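Local coordinates for aminotransferase (Paracoccus denitrificans, PDB 4GRX), which probably transfers amino groups between amines and carbonyl compounds, as a pyridoxal-phosphate-dependent class III omega-aminotransferase, at residues 128-133 / 167-172. Residues are numbered along the deposited sequence; the frame is centred on the assembly and turned at random.
Sequences SGSEAN and AVSASM
Ser130 and Ser169 are the nearest CA pair, 5.9 Å apart, where the first turn of helix 129-146 meets helix 167-172; the axes of the two short segments run almost at right angles (87°) and approach to 8.7 Å. The side chains between them touch by van der Waals contact alone. Ser169 OG sits against Ser130 CB and Ser130 O, 3.7 Å from each, as packing and not as a hydrogen bond. One turn further on, the methyl CE of Met172 rests 3.6 Å from Asn133 CB and 3.7 Å from Asn133 O. The torsion about the CG-SD bond (chi3 -105°) swings CE toward Asn133. The polar ends are held elsewhere: Ser169 OG and Thr166 OG1 share a hydrogen bond, and Asn133 ND2 donates to His163 O.

Ser130 OG accepts from Val165 N and also hydrogen-bonds OP2 of the pyridoxal-phosphate-modified lysine at position 297, while Gly129 N donates to OP3. The helix start thus forms part of the phosphate site, as in fold-type I aminotransferases, and its dipole would probably help hold the negative charge. A capping box secures this end: Glu131 N bonds to Ser128 OG, nearly straight at 169°, and Ser128 N returns to Glu131 OE1. Ile294 of strand 292-295 packs against Asn133, while Phe188 of strand 188-191 and Val137 further along helix 129-146 pack against Met172.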
# COMPACT_ATOMS: atom_id res chain seq x y z
N SER A 128 -0.44 -3.71 1.75
CA SER A 128 0.54 -4.56 1.08
C SER A 128 1.66 -4.94 2.02
O SER A 128 1.83 -4.35 3.08
CB SER A 128 1.11 -3.82 -0.11
OG SER A 128 1.83 -2.67 0.31
N GLY A 129 2.45 -5.94 1.63
CA GLY A 129 3.64 -6.31 2.40
C GLY A 129 4.67 -5.20 2.39
O GLY A 129 5.35 -4.97 3.41
N SER A 130 4.80 -4.51 1.25
CA SER A 130 5.69 -3.35 1.10
C SER A 130 5.40 -2.25 2.12
O SER A 130 6.30 -1.79 2.80
CB SER A 130 5.61 -2.77 -0.32
OG SER A 130 6.25 -3.59 -1.28
N GLU A 131 4.14 -1.83 2.20
CA GLU A 131 3.67 -0.90 3.22
C GLU A 131 4.01 -1.37 4.64
O GLU A 131 4.46 -0.58 5.44
CB GLU A 131 2.16 -0.71 3.12
CG GLU A 131 1.70 0.26 2.05
CD GLU A 131 0.17 0.40 1.94
OE1 GLU A 131 -0.57 -0.59 2.12
OE2 GLU A 131 -0.31 1.51 1.64
N ALA A 132 3.80 -2.66 4.93
CA ALA A 132 4.11 -3.23 6.23
C ALA A 132 5.61 -3.11 6.60
O ALA A 132 5.94 -2.74 7.73
CB ALA A 132 3.65 -4.67 6.29
N ASN A 133 6.50 -3.42 5.67
CA ASN A 133 7.94 -3.24 5.93
C ASN A 133 8.30 -1.76 6.10
O ASN A 133 9.05 -1.41 7.03
CB ASN A 133 8.79 -3.90 4.84
CG ASN A 133 8.87 -5.41 5.01
OD1 ASN A 133 9.08 -5.91 6.13
ND2 ASN A 133 8.70 -6.15 3.92
N ALA A 167 9.98 3.31 -1.71
CA ALA A 167 11.38 3.77 -1.66
C ALA A 167 12.17 3.02 -0.57
O ALA A 167 13.32 2.58 -0.80
CB ALA A 167 11.48 5.28 -1.45
N VAL A 168 11.56 2.88 0.61
CA VAL A 168 12.24 2.26 1.75
C VAL A 168 12.36 0.73 1.60
O VAL A 168 13.46 0.21 1.70
CB VAL A 168 11.58 2.66 3.09
CG1 VAL A 168 12.09 1.81 4.24
CG2 VAL A 168 11.85 4.12 3.37
N SER A 169 11.24 0.05 1.35
CA SER A 169 11.24 -1.41 1.13
C SER A 169 12.08 -1.84 -0.08
O SER A 169 12.63 -2.94 -0.10
CB SER A 169 9.81 -1.98 1.10
OG SER A 169 8.94 -1.26 0.25
N ALA A 170 12.19 -0.96 -1.07
CA ALA A 170 13.08 -1.21 -2.20
C ALA A 170 14.56 -1.03 -1.80
O ALA A 170 15.44 -1.73 -2.32
CB ALA A 170 12.72 -0.34 -3.39
N SER A 171 14.82 -0.11 -0.86
CA SER A 171 16.18 0.07 -0.34
C SER A 171 16.54 -1.15 0.49
O SER A 171 17.71 -1.52 0.63
CB SER A 171 16.28 1.32 0.52
OG SER A 171 16.01 2.48 -0.24
N MET A 172 15.50 -1.79 1.02
CA MET A 172 15.65 -3.02 1.78
C MET A 172 15.97 -4.24 0.87
O MET A 172 16.64 -5.20 1.28
CB MET A 172 14.39 -3.22 2.60
CG MET A 172 14.25 -2.22 3.74
SD MET A 172 12.99 -2.82 4.88
CE MET A 172 11.67 -1.72 4.43